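Local coordinates for 2-oxoglutarate-dependent dioxygenase tropC (Talaromyces stipitatus, PDB 6XJJ), which is a 2-oxoglutarate-dependent non-heme iron dioxygenase of fungal tropolone biosynthesis, acting on the dearomatized hydroxycyclohexadione made in the preceding step, at residues Y181-L186 against P218-M222; V189-R194 against L211-L215. All blocks are in the same frame, centred on the assembly; numbering follows the deposited sequence.

How the contacts relate
Helix 171-204 supplies the first segment of both contacts, 181-186 for contact 1 and, three residues after its end, 189-194 for contact 2. After the helix ends, the chain turns back and lays 211-215 against 189-194, so contact 2 closes the inner loop. It then runs on to 218-222, which meets 181-186 and closes the outer loop: contact 2 is nested inside the loop closed by contact 1. At Met-222 the returning chain enters strand 222-227 of the large mixed sheet, between strands 139-144 and 311-318. Together the contacts bind the long helix to the connection leading into the sheet, part of the double-stranded beta-helix core expected for this dioxygenase family.

Contact 1 (Y181-L186 against P218-M222); sequences YRALML and PSIPM
Arg-182 reaches from helix 171-204 to the backbone carbonyl of Ile-220, which lies near the guanidinium plane, at its edge. NH2 makes the main hydrogen bond to Ile-220 O (2.5 Å as modelled, N-H...O angle 153°), and NH1 adds a weak one at 3.2 Å to the same Ile-220 O. A bend at chi3 (63°) in an otherwise extended start of the chain swings the guanidinium round to this oxygen. The arginine's CG is met by the methyl of Met-222, and the two side chains run antiparallel alongside one another. That methyl, CE, also lies in the plane of the Tyr-181 ring at its edge, 3.4 Å from Tyr-181 CD2, while Met-222 SD stands 4.9 Å from the Tyr-181 ring centroid, an edge-on Met-aromatic contact. Met-185 CG closes on Met-222 CE from the next turn. Farther down the helix, Leu-186 CD1 rests 4.1 Å from Pro-218 CG. In the second shell, Thr-144 OG1 makes weak hydrogen bonds with Arg-182 NH1 and Met-222 O, and Val-314 and Phe-316 of strand 311-318 pack on Met-222. A buried arginine thus joins helix to strand entry through a backbone oxygen, its charge probably polarising that carbonyl.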
loop_
_atom_site.group_PDB
_atom_site.type_symbol
_atom_site.label_atom_id
_atom_site.label_comp_id
_atom_site.label_asym_id
_atom_site.label_seq_id
_atom_site.Cartn_x
_atom_site.Cartn_y
_atom_site.Cartn_z
ATOM N N TYR A 181 -11.776 5.844 -4.310
ATOM C CA TYR A 181 -10.331 5.679 -4.418
ATOM C C TYR A 181 -9.948 4.207 -4.318
ATOM O O TYR A 181 -9.096 3.725 -5.077
ATOM C CB TYR A 181 -9.635 6.491 -3.326
ATOM C CG TYR A 181 -8.131 6.494 -3.422
ATOM C CD1 TYR A 181 -7.480 7.394 -4.247
ATOM C CD2 TYR A 181 -7.362 5.585 -2.705
ATOM C CE1 TYR A 181 -6.102 7.411 -4.344
ATOM C CE2 TYR A 181 -5.983 5.586 -2.800
ATOM C CZ TYR A 181 -5.360 6.503 -3.627
ATOM O OH TYR A 181 -3.990 6.522 -3.730
ATOM N N ARG A 182 -10.574 3.476 -3.390
ATOM C CA ARG A 182 -10.380 2.030 -3.313
ATOM C C ARG A 182 -10.595 1.358 -4.664
ATOM O O ARG A 182 -9.823 0.475 -5.055
ATOM C CB ARG A 182 -11.319 1.421 -2.270
ATOM C CG ARG A 182 -10.935 1.710 -0.820
ATOM C CD ARG A 182 -11.897 1.031 0.148
ATOM N NE ARG A 182 -11.812 -0.414 -0.014
ATOM C CZ ARG A 182 -10.851 -1.170 0.510
ATOM N NH1 ARG A 182 -9.877 -0.635 1.240
ATOM N NH2 ARG A 182 -10.847 -2.474 0.288
ATOM N N ALA A 183 -11.643 1.748 -5.387
ATOM C CA ALA A 183 -11.909 1.132 -6.682
ATOM C C ALA A 183 -10.785 1.422 -7.666
ATOM O O ALA A 183 -10.309 0.521 -8.369
ATOM C CB ALA A 183 -13.242 1.628 -7.227
ATOM N N LEU A 184 -10.349 2.681 -7.738
ATOM C CA LEU A 184 -9.208 3.016 -8.584
ATOM C C LEU A 184 -7.980 2.219 -8.178
ATOM O O LEU A 184 -7.229 1.748 -9.039
ATOM C CB LEU A 184 -8.917 4.515 -8.514
ATOM C CG LEU A 184 -9.989 5.463 -9.043
ATOM C CD1 LEU A 184 -9.618 6.905 -8.737
ATOM C CD2 LEU A 184 -10.167 5.280 -10.527
ATOM N N MET A 185 -7.759 2.042 -6.871
ATOM C CA MET A 185 -6.620 1.238 -6.441
ATOM C C MET A 185 -6.776 -0.220 -6.861
ATOM O O MET A 185 -5.844 -0.809 -7.421
ATOM C CB MET A 185 -6.428 1.307 -4.930
ATOM C CG MET A 185 -6.042 2.656 -4.326
ATOM S SD MET A 185 -4.755 3.508 -5.252
ATOM C CE MET A 185 -3.541 2.237 -5.369
ATOM N N LEU A 186 -7.934 -0.830 -6.587
ATOM C CA LEU A 186 -8.158 -2.201 -7.041
ATOM C C LEU A 186 -7.873 -2.347 -8.530
ATOM O O LEU A 186 -7.285 -3.346 -8.964
ATOM C CB LEU A 186 -9.586 -2.649 -6.731
ATOM C CG LEU A 186 -9.962 -4.010 -7.335
ATOM C CD1 LEU A 186 -9.007 -5.092 -6.890
ATOM C CD2 LEU A 186 -11.380 -4.395 -6.961
ATOM N N PRO A 218 -10.618 -10.422 -3.829
ATOM C CA PRO A 218 -9.331 -10.173 -3.174
ATOM C C PRO A 218 -9.474 -9.576 -1.784
ATOM O O PRO A 218 -10.469 -8.933 -1.446
ATOM C CB PRO A 218 -8.661 -9.174 -4.120
ATOM C CG PRO A 218 -9.820 -8.414 -4.707
ATOM C CD PRO A 218 -10.960 -9.377 -4.810
ATOM N N SER A 219 -8.432 -9.782 -0.980
ATOM C CA SER A 219 -8.325 -9.162 0.335
ATOM C C SER A 219 -7.509 -7.889 0.152
ATOM O O SER A 219 -6.302 -7.945 -0.104
ATOM C CB SER A 219 -7.677 -10.113 1.338
ATOM O OG SER A 219 -7.619 -9.554 2.639
ATOM N N ILE A 220 -8.172 -6.746 0.250
ATOM C CA ILE A 220 -7.563 -5.481 -0.142
ATOM C C ILE A 220 -7.792 -4.423 0.928
ATOM O O ILE A 220 -8.667 -3.558 0.781
ATOM C CB ILE A 220 -8.099 -5.014 -1.501
ATOM C CG1 ILE A 220 -9.622 -5.162 -1.545
ATOM C CG2 ILE A 220 -7.413 -5.775 -2.618
ATOM C CD1 ILE A 220 -10.267 -4.498 -2.731
ATOM N N PRO A 221 -7.022 -4.442 2.003
ATOM C CA PRO A 221 -7.058 -3.323 2.938
ATOM C C PRO A 221 -6.325 -2.106 2.404
ATOM O O PRO A 221 -5.404 -2.193 1.587
ATOM C CB PRO A 221 -6.365 -3.889 4.182
ATOM C CG PRO A 221 -5.416 -4.867 3.653
ATOM C CD PRO A 221 -6.059 -5.473 2.425
ATOM N N MET A 222 -6.802 -0.959 2.859
ATOM C CA MET A 222 -6.186 0.340 2.651
ATOM C C MET A 222 -6.068 1.012 4.006
ATOM O O MET A 222 -6.894 0.776 4.888
ATOM C CB MET A 222 -7.029 1.208 1.737
ATOM C CG MET A 222 -6.366 2.538 1.285
ATOM S SD MET A 222 -7.452 3.657 0.416
ATOM C CE MET A 222 -7.771 2.716 -1.016
#

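Contact 2 (V189-R194 against L211-L215)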
loop_
_atom_site.group_PDB
_atom_site.type_symbol
_atom_site.label_atom_id
_atom_site.label_comp_id
_atom_site.label_asym_id
_atom_site.label_seq_id
_atom_site.Cartn_x
_atom_site.Cartn_y
_atom_site.Cartn_z
ATOM N N VAL A 189 -4.034 -2.180 -9.087
ATOM C CA VAL A 189 -3.263 -3.309 -8.584
ATOM C C VAL A 189 -3.507 -4.528 -9.458
ATOM O O VAL A 189 -2.643 -5.404 -9.572
ATOM C CB VAL A 189 -3.591 -3.599 -7.106
ATOM C CG1 VAL A 189 -4.922 -4.302 -6.959
ATOM C CG2 VAL A 189 -2.482 -4.398 -6.470
ATOM N N SER A 190 -4.682 -4.607 -10.092
ATOM C CA SER A 190 -4.940 -5.688 -11.037
ATOM C C SER A 190 -4.056 -5.553 -12.269
ATOM O O SER A 190 -3.563 -6.554 -12.804
ATOM C CB SER A 190 -6.411 -5.692 -11.436
ATOM O OG SER A 190 -7.243 -5.917 -10.313
ATOM N N THR A 191 -3.849 -4.318 -12.730
ATOM C CA THR A 191 -2.895 -4.068 -13.805
ATOM C C THR A 191 -1.488 -4.488 -13.387
ATOM O O THR A 191 -0.788 -5.197 -14.121
ATOM C CB THR A 191 -2.920 -2.583 -14.183
ATOM O OG1 THR A 191 -4.243 -2.211 -14.584
ATOM C CG2 THR A 191 -1.942 -2.289 -15.314
ATOM N N ILE A 192 -1.060 -4.054 -12.198
ATOM C CA ILE A 192 0.271 -4.390 -11.701
ATOM C C ILE A 192 0.457 -5.899 -11.645
ATOM O O ILE A 192 1.505 -6.423 -12.039
ATOM C CB ILE A 192 0.495 -3.733 -10.325
ATOM C CG1 ILE A 192 0.535 -2.209 -10.480
ATOM C CG2 ILE A 192 1.799 -4.215 -9.688
ATOM C CD1 ILE A 192 0.436 -1.435 -9.185
ATOM N N VAL A 193 -0.551 -6.622 -11.158
ATOM C CA VAL A 193 -0.439 -8.074 -11.051
ATOM C C VAL A 193 -0.197 -8.708 -12.413
ATOM O O VAL A 193 0.643 -9.606 -12.550
ATOM C CB VAL A 193 -1.689 -8.652 -10.370
ATOM C CG1 VAL A 193 -1.731 -10.160 -10.526
ATOM C CG2 VAL A 193 -1.677 -8.285 -8.889
ATOM N N ARG A 194 -0.930 -8.268 -13.439
ATOM C CA ARG A 194 -0.792 -8.903 -14.745
ATOM C C ARG A 194 0.559 -8.599 -15.372
ATOM O O ARG A 194 1.084 -9.419 -16.135
ATOM C CB ARG A 194 -1.912 -8.446 -15.676
ATOM C CG ARG A 194 -3.296 -8.755 -15.155
ATOM C CD ARG A 194 -4.383 -8.404 -16.152
ATOM N NE ARG A 194 -5.691 -8.427 -15.506
ATOM C CZ ARG A 194 -6.319 -7.353 -15.026
ATOM N NH1 ARG A 194 -5.805 -6.137 -15.181
ATOM N NH2 ARG A 194 -7.495 -7.492 -14.431
ATOM N N LEU A 211 -0.533 -15.441 -11.792
ATOM C CA LEU A 211 -0.796 -14.745 -10.546
ATOM C C LEU A 211 -2.220 -14.227 -10.451
ATOM O O LEU A 211 -2.596 -13.688 -9.411
ATOM C CB LEU A 211 0.165 -13.561 -10.403
ATOM C CG LEU A 211 1.662 -13.833 -10.581
ATOM C CD1 LEU A 211 2.440 -12.530 -10.483
ATOM C CD2 LEU A 211 2.207 -14.856 -9.601
ATOM N N ASN A 212 -3.018 -14.352 -11.508
ATOM C CA ASN A 212 -4.268 -13.609 -11.560
ATOM C C ASN A 212 -5.333 -14.134 -10.602
ATOM O O ASN A 212 -6.359 -13.470 -10.433
ATOM C CB ASN A 212 -4.798 -13.608 -12.989
ATOM C CG ASN A 212 -3.891 -12.842 -13.937
ATOM O OD1 ASN A 212 -3.005 -12.099 -13.501
ATOM N ND2 ASN A 212 -4.146 -12.968 -15.236
ATOM N N ASP A 213 -5.121 -15.278 -9.952
ATOM C CA ASP A 213 -6.127 -15.793 -9.027
ATOM C C ASP A 213 -6.236 -14.979 -7.740
ATOM O O ASP A 213 -7.262 -15.070 -7.059
ATOM C CB ASP A 213 -5.828 -17.253 -8.694
ATOM C CG ASP A 213 -6.108 -18.176 -9.861
ATOM O OD1 ASP A 213 -6.808 -17.742 -10.798
ATOM O OD2 ASP A 213 -5.636 -19.331 -9.851
ATOM N N ILE A 214 -5.204 -14.209 -7.373
ATOM C CA ILE A 214 -5.337 -13.295 -6.240
ATOM C C ILE A 214 -6.281 -12.146 -6.537
ATOM O O ILE A 214 -6.705 -11.445 -5.611
ATOM C CB ILE A 214 -3.994 -12.692 -5.786
ATOM C CG1 ILE A 214 -3.204 -12.188 -6.995
ATOM C CG2 ILE A 214 -3.207 -13.670 -4.909
ATOM C CD1 ILE A 214 -2.037 -11.286 -6.659
ATOM N N LEU A 215 -6.596 -11.896 -7.803
ATOM C CA LEU A 215 -7.600 -10.890 -8.105
ATOM C C LEU A 215 -9.016 -11.419 -7.912
ATOM O O LEU A 215 -9.952 -10.615 -7.859
ATOM C CB LEU A 215 -7.405 -10.377 -9.532
ATOM C CG LEU A 215 -6.015 -9.780 -9.779
ATOM C CD1 LEU A 215 -5.854 -9.412 -11.225
ATOM C CD2 LEU A 215 -5.735 -8.575 -8.895
#
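Val-193 projects from helix 171-204 toward the 3-10 segment within 211-215, and the contact is assembled round its two methyls. With CG1 anti to the backbone N (chi1 167°), its CB spreads them over different residues. Val-193 CG1 lies 3.9 Å from Leu-211 CB and 3.8 Å from Asn-212 OD1. Val-193 CG2 packs 3.8 Å from Ile-214 CD1, and meets Leu-215 tip to tip, 4.1 Å from Leu-215 CD2. Leu-215 in turn lays both its methyls against Ser-190, with CD1 3.8 Å from Ser-190 CB. Its CD2 also touches Ser-190 OG in van der Waals contact; the polar partner of that hydroxyl is Leu-186 O, one turn back. At the margin, Leu-215 CD1 sits over one face of the Arg-194 guanidinium, 4.1 Å from Arg-194 NH2. The aliphatic start of that arginine passes roughly perpendicular to Asn-212, and Arg-194 CG lies 3.7 Å from Asn-212 OD1. Van der Waals packing therefore carries the whole interface. On the sheet side, Leu-318 of strand 311-318 touches Val-193, Ile-214 and Leu-215; Trp-292 of helix 287-292 packs on Leu-211 and Ile-214, and Trp-49 of helix 47-50 lies against Arg-194.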